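Local coordinates for protein Bd0816 (Bdellovibrio bacteriovorus HD100, PDB 5CER) that belongs to the peptidase S13 family and may act as a serine-type D-Ala-D-Ala carboxypeptidase, at residues Glu159-Ala164 with Leu390-Asn395; Lys300-Thr305 with Tyr384-Ala389. The protein carries 2 engineered substitutions. All coordinates share one frame; numbering follows the deposited sequence.

Both contacts use the long loop between helix 356-375 and strand 399-400, and the two segments of it follow directly on one another, 384-389 and then 390-395. Interaction 2 ties the earlier segment to the loop 300-305 after strand 296-297 and lies at the surface; interaction 1 lays the later segment against the end of helix 151-163 and is partly buried. Their centres are about 14 Å apart, and L388 links them by packing on R160 and K163. The chemistry differs accordingly: interaction 1 is made of methyl groups, an aromatic edge and a guanidinium face without a hydrogen bond between its segments, whereas interaction 2 depends on carboxylates, hydroxyls, a backbone N-H and two waters.

Interaction 1: residues Glu159-Ala164 with Leu390-Asn395; sequences ERATKA and LPFDQN
The guanidinium of R160 carries methyl CD2 of L390 over one of its faces, displaced toward the rim of the group, with R160 NH2 3.4 Å from L390 CD2. At the second flat group, the ring of F392, the approach is edge-on: A161 CB lies near the ring plane, 4.0 Å from F392 CE1. The R160 chain bends at its third torsion (chi3 80°), which turns the guanidinium across the end of the leucine side chain.

L390 is the main apolar element of the contact, and its two methyls meet different parts of the helix. While CD2 sits on the guanidinium, CD1 reaches the helix backbone and the methyl of A164, with L390 CD1 3.5 Å from A164 CB and 4.0 Å from A161 CA. A164 is where the chain leaves the helical conformation, although its N still donates to R160 O (2.9 Å). Further on, Q394 CG only grazes A164 O at 4.3 Å, and the amide of Q394 makes a weak bond to K165 O. No hydrogen bond joins the two segments. Within 390-395, D393 OD1 accepts from N395 N at 3.0 Å in an Asx turn, the donor lying well above the carboxylate plane; D393 OD2 forms a salt bridge to R52.

The contact packs the C-terminal end of helix 151-163 against the loop leading into strand 399-400. L157, earlier on that helix, packs on both L390 and F392, while helix 81-93 also borders the contact: F86 stacks on the F392 ring, L83 touches it, and N82 meets R160 and P391.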
loop_
_atom_site.group_PDB
_atom_site.type_symbol
_atom_site.label_atom_id
_atom_site.label_comp_id
_atom_site.label_asym_id
_atom_site.label_seq_id
_atom_site.Cartn_x
_atom_site.Cartn_y
_atom_site.Cartn_z
ATOM N N GLU A 159 19.583 -7.297 6.952
ATOM C CA GLU A 159 18.945 -7.518 8.276
ATOM C C GLU A 159 17.612 -8.302 8.073
ATOM O O GLU A 159 17.381 -9.359 8.662
ATOM C CB GLU A 159 18.848 -6.108 9.094
ATOM C CG GLU A 159 20.227 -5.526 9.674
ATOM C CD GLU A 159 20.487 -5.680 11.216
ATOM O OE1 GLU A 159 19.743 -6.359 11.945
ATOM O OE2 GLU A 159 21.477 -5.109 11.738
ATOM N N ARG A 160 16.815 -7.840 7.119
ATOM C CA ARG A 160 15.604 -8.553 6.662
ATOM C C ARG A 160 15.857 -9.938 6.046
ATOM O O ARG A 160 15.204 -10.913 6.401
ATOM C CB ARG A 160 14.841 -7.703 5.641
ATOM C CG ARG A 160 13.968 -6.636 6.252
ATOM C CD ARG A 160 13.610 -5.548 5.254
ATOM N NE ARG A 160 12.518 -6.023 4.401
ATOM C CZ ARG A 160 12.315 -5.704 3.121
ATOM N NH1 ARG A 160 13.115 -4.851 2.467
ATOM N NH2 ARG A 160 11.277 -6.252 2.492
ATOM N N ALA A 161 16.818 -10.021 5.140
ATOM C CA ALA A 161 17.227 -11.315 4.569
ATOM C C ALA A 161 17.595 -12.320 5.641
ATOM O O ALA A 161 17.220 -13.513 5.561
ATOM C CB ALA A 161 18.369 -11.129 3.581
ATOM N N THR A 162 18.367 -11.850 6.618
ATOM C CA THR A 162 18.769 -12.667 7.765
ATOM C C THR A 162 17.583 -13.130 8.584
ATOM O O THR A 162 17.535 -14.300 8.983
ATOM C CB THR A 162 19.820 -11.936 8.630
ATOM O OG1 THR A 162 20.992 -11.708 7.836
ATOM C CG2 THR A 162 20.239 -12.762 9.862
ATOM N N LYS A 163 16.610 -12.264 8.837
ATOM C CA LYS A 163 15.373 -12.754 9.462
ATOM C C LYS A 163 14.699 -13.804 8.603
ATOM O O LYS A 163 14.155 -14.765 9.134
ATOM C CB LYS A 163 14.361 -11.684 9.741
ATOM C CG LYS A 163 13.324 -12.074 10.776
ATOM C CD LYS A 163 12.133 -11.117 10.834
ATOM C CE LYS A 163 11.158 -11.505 11.880
ATOM N NZ LYS A 163 11.353 -10.618 13.045
ATOM N N ALA A 164 14.703 -13.595 7.293
ATOM C CA ALA A 164 14.143 -14.577 6.352
ATOM C C ALA A 164 15.044 -15.817 6.076
ATOM O O ALA A 164 14.735 -16.613 5.181
ATOM C CB ALA A 164 13.810 -13.892 5.055
ATOM N N LEU A 390 9.985 -10.372 0.778
ATOM C CA LEU A 390 11.198 -10.034 0.016
ATOM C C LEU A 390 11.074 -10.513 -1.428
ATOM O O LEU A 390 10.384 -11.486 -1.687
ATOM C CB LEU A 390 12.422 -10.656 0.672
ATOM C CG LEU A 390 12.702 -10.137 2.091
ATOM C CD1 LEU A 390 13.509 -11.094 2.985
ATOM C CD2 LEU A 390 13.458 -8.835 1.899
ATOM N N PRO A 391 11.777 -9.857 -2.341
ATOM C CA PRO A 391 11.753 -10.275 -3.717
ATOM C C PRO A 391 12.621 -11.488 -4.032
ATOM O O PRO A 391 12.699 -11.894 -5.200
ATOM C CB PRO A 391 12.238 -9.039 -4.460
ATOM C CG PRO A 391 13.143 -8.362 -3.502
ATOM C CD PRO A 391 12.623 -8.665 -2.143
ATOM N N PHE A 392 13.263 -12.076 -3.014
ATOM C CA PHE A 392 14.064 -13.321 -3.168
ATOM C C PHE A 392 13.856 -14.139 -1.911
ATOM O O PHE A 392 13.460 -13.576 -0.892
ATOM C CB PHE A 392 15.574 -12.988 -3.368
ATOM C CG PHE A 392 16.140 -12.036 -2.347
ATOM C CD1 PHE A 392 16.549 -12.483 -1.114
ATOM C CD2 PHE A 392 16.215 -10.677 -2.607
ATOM C CE1 PHE A 392 17.029 -11.608 -0.145
ATOM C CE2 PHE A 392 16.717 -9.787 -1.647
ATOM C CZ PHE A 392 17.129 -10.271 -0.414
ATOM N N ASP A 393 14.118 -15.431 -1.988
ATOM C CA ASP A 393 14.033 -16.314 -0.845
ATOM C C ASP A 393 15.146 -17.380 -0.928
ATOM O O ASP A 393 16.113 -17.204 -1.676
ATOM C CB ASP A 393 12.634 -16.928 -0.771
ATOM C CG ASP A 393 12.368 -17.946 -1.888
ATOM O OD1 ASP A 393 13.286 -18.186 -2.755
ATOM O OD2 ASP A 393 11.223 -18.469 -1.933
ATOM N N GLN A 394 15.018 -18.475 -0.186
ATOM C CA GLN A 394 16.098 -19.502 -0.110
ATOM C C GLN A 394 16.327 -20.311 -1.393
ATOM O O GLN A 394 17.335 -20.952 -1.495
ATOM C CB GLN A 394 15.880 -20.446 1.085
ATOM C CG GLN A 394 15.894 -19.701 2.427
ATOM C CD GLN A 394 15.738 -20.599 3.640
ATOM O OE1 GLN A 394 14.679 -21.179 3.869
ATOM N NE2 GLN A 394 16.804 -20.743 4.414
ATOM N N ASN A 395 15.430 -20.219 -2.367
ATOM C CA ASN A 395 15.617 -20.808 -3.666
ATOM C C ASN A 395 15.978 -19.760 -4.711
ATOM O O ASN A 395 15.959 -20.039 -5.903
ATOM C CB ASN A 395 14.353 -21.544 -4.096
ATOM C CG ASN A 395 14.158 -22.851 -3.360
ATOM O OD1 ASN A 395 14.864 -23.796 -3.606
ATOM N ND2 ASN A 395 13.192 -22.906 -2.455
#

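Interaction 2: residues Lys300-Thr305 with Tyr384-Ala389; sequences KDSDST and YTEILA
The two loops run in nearly the same direction, 16° apart over K300-D303 and Y384-I387, and their nearest CA atoms, those of D301 and E386, are 5.6 Å apart, yet no backbone-to-backbone hydrogen bond joins them. Each direct bond between them involves at least one side chain. Y384 OH donates to D301 OD1 at 2.6 Å, using the syn lone pair of that oxygen, with the carboxylate turned almost perpendicular to the ring (82°). The same hydroxyl accepts an almost straight bond from I387 N (3.0 Å), so the tyrosine also braces its own loop. K300 contributes its aliphatic part, CB lying at the ring edge 3.9 Å from Y384 CD2, while its amino group goes on to a salt bridge with E381.

E386 approaches from the other loop with CG anti to its backbone N (chi1 176°) and an extended chain that brings OE2 to S302. There S302 N donates to E386 OE2 at 2.8 Å, from above the carboxylate plane; S302 OG adds a weak bond to the same oxygen. Water 2 donates to E386 OE2 and accepts from D303 N. Water 1 in turn bridges D301 OD1, 2.6 Å away, and I387 O.

D301 OD1 and E386 OE2 are only 4.4 Å apart, a pairing of like charges that would be unfavourable by itself. K208 probably offsets it, forming a salt bridge with D301 OD2 and a hydrogen bond with Y384 OH, and V297 N donates to D301 OD2 as well. This set of donors is consistent with an ionised D301 that joins both loops to helix 203-213.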
loop_
_atom_site.group_PDB
_atom_site.type_symbol
_atom_site.label_atom_id
_atom_site.label_comp_id
_atom_site.label_asym_id
_atom_site.label_seq_id
_atom_site.Cartn_x
_atom_site.Cartn_y
_atom_site.Cartn_z
ATOM N N LYS A 300 -1.783 -6.879 11.447
ATOM C CA LYS A 300 -0.674 -7.827 11.483
ATOM C C LYS A 300 0.406 -7.638 10.424
ATOM O O LYS A 300 1.575 -7.933 10.699
ATOM C CB LYS A 300 -1.203 -9.263 11.478
ATOM C CG LYS A 300 -1.862 -9.660 12.806
ATOM C CD LYS A 300 -2.457 -11.053 12.688
ATOM C CE LYS A 300 -3.492 -11.368 13.744
ATOM N NZ LYS A 300 -2.803 -11.690 15.018
ATOM N N ASP A 301 0.062 -7.099 9.256
ATOM C CA ASP A 301 1.097 -6.730 8.270
ATOM C C ASP A 301 1.540 -5.277 8.463
ATOM O O ASP A 301 0.895 -4.346 7.959
ATOM C CB ASP A 301 0.601 -6.967 6.856
ATOM C CG ASP A 301 0.549 -8.423 6.500
ATOM O OD1 ASP A 301 1.532 -9.131 6.822
ATOM O OD2 ASP A 301 -0.512 -8.876 5.961
ATOM N N SER A 302 2.602 -5.097 9.243
ATOM C CA SER A 302 3.120 -3.773 9.604
ATOM C C SER A 302 3.533 -2.978 8.451
ATOM O O SER A 302 3.460 -1.762 8.501
ATOM C CB SER A 302 4.385 -3.848 10.467
ATOM O OG SER A 302 4.265 -4.773 11.522
ATOM N N ASP A 303 4.075 -3.630 7.448
ATOM C CA ASP A 303 4.560 -2.906 6.293
ATOM C C ASP A 303 3.465 -3.004 5.229
ATOM O O ASP A 303 3.613 -3.675 4.208
ATOM C CB ASP A 303 5.900 -3.516 5.818
ATOM C CG ASP A 303 6.647 -2.650 4.787
ATOM O OD1 ASP A 303 6.121 -1.621 4.342
ATOM O OD2 ASP A 303 7.774 -3.047 4.427
ATOM N N SER A 304 2.349 -2.346 5.501
ATOM C CA SER A 304 1.179 -2.384 4.586
ATOM C C SER A 304 0.336 -1.163 4.817
ATOM O O SER A 304 0.451 -0.507 5.873
ATOM C CB SER A 304 0.332 -3.643 4.804
ATOM O OG SER A 304 -0.599 -3.497 5.878
ATOM N N THR A 305 -0.556 -0.905 3.894
ATOM C CA THR A 305 -1.470 0.216 4.054
ATOM C C THR A 305 -2.587 0.016 5.097
ATOM O O THR A 305 -3.362 0.952 5.307
ATOM C CB THR A 305 -2.188 0.587 2.731
ATOM O OG1 THR A 305 -3.082 -0.466 2.374
ATOM C CG2 THR A 305 -1.186 0.907 1.609
ATOM N N TYR A 384 -2.705 -16.317 11.409
ATOM C CA TYR A 384 -1.786 -15.675 10.459
ATOM C C TYR A 384 -0.520 -15.196 11.122
ATOM O O TYR A 384 -0.551 -14.623 12.213
ATOM C CB TYR A 384 -2.455 -14.466 9.735
ATOM C CG TYR A 384 -1.528 -13.698 8.793
ATOM C CD1 TYR A 384 -1.172 -14.235 7.545
ATOM C CD2 TYR A 384 -1.016 -12.433 9.151
ATOM C CE1 TYR A 384 -0.327 -13.543 6.684
ATOM C CE2 TYR A 384 -0.166 -11.718 8.291
ATOM C CZ TYR A 384 0.188 -12.274 7.061
ATOM O OH TYR A 384 1.040 -11.605 6.236
ATOM N N THR A 385 0.587 -15.427 10.429
ATOM C CA THR A 385 1.886 -14.893 10.803
ATOM C C THR A 385 2.439 -14.007 9.689
ATOM O O THR A 385 2.418 -14.400 8.537
ATOM C CB THR A 385 2.896 -16.062 10.955
ATOM O OG1 THR A 385 2.346 -17.221 11.619
ATOM C CG2 THR A 385 4.171 -15.607 11.626
ATOM N N GLU A 386 2.921 -12.827 10.078
ATOM C CA GLU A 386 3.304 -11.804 9.168
ATOM C C GLU A 386 4.283 -12.380 8.165
ATOM O O GLU A 386 5.316 -12.881 8.547
ATOM C CB GLU A 386 3.893 -10.614 9.930
ATOM C CG GLU A 386 4.434 -9.494 9.046
ATOM C CD GLU A 386 4.740 -8.220 9.805
ATOM O OE1 GLU A 386 5.107 -8.282 10.988
ATOM O OE2 GLU A 386 4.549 -7.130 9.241
ATOM N N ILE A 387 3.930 -12.302 6.888
ATOM C CA ILE A 387 4.844 -12.656 5.795
ATOM C C ILE A 387 5.837 -11.513 5.610
ATOM O O ILE A 387 5.455 -10.368 5.499
ATOM C CB ILE A 387 4.069 -12.893 4.478
ATOM C CG1 ILE A 387 3.158 -14.119 4.603
ATOM C CG2 ILE A 387 5.022 -13.031 3.298
ATOM C CD1 ILE A 387 1.973 -14.117 3.651
ATOM N N LEU A 388 7.114 -11.849 5.601
ATOM C CA LEU A 388 8.136 -10.878 5.325
ATOM C C LEU A 388 8.345 -11.012 3.799
ATOM O O LEU A 388 8.891 -11.995 3.330
ATOM C CB LEU A 388 9.384 -11.162 6.142
ATOM C CG LEU A 388 10.608 -10.226 5.880
ATOM C CD1 LEU A 388 10.267 -8.732 5.825
ATOM C CD2 LEU A 388 11.756 -10.483 6.868
ATOM N N ALA A 389 7.845 -10.029 3.048
ATOM C CA ALA A 389 7.721 -10.144 1.611
ATOM C C ALA A 389 8.933 -9.579 0.818
ATOM O O ALA A 389 8.917 -8.491 0.251
ATOM C CB ALA A 389 6.430 -9.504 1.160
HETATM O O HOH W 1 3.371 -8.813 4.944
HETATM O O HOH W 2 4.114 -6.567 6.302
#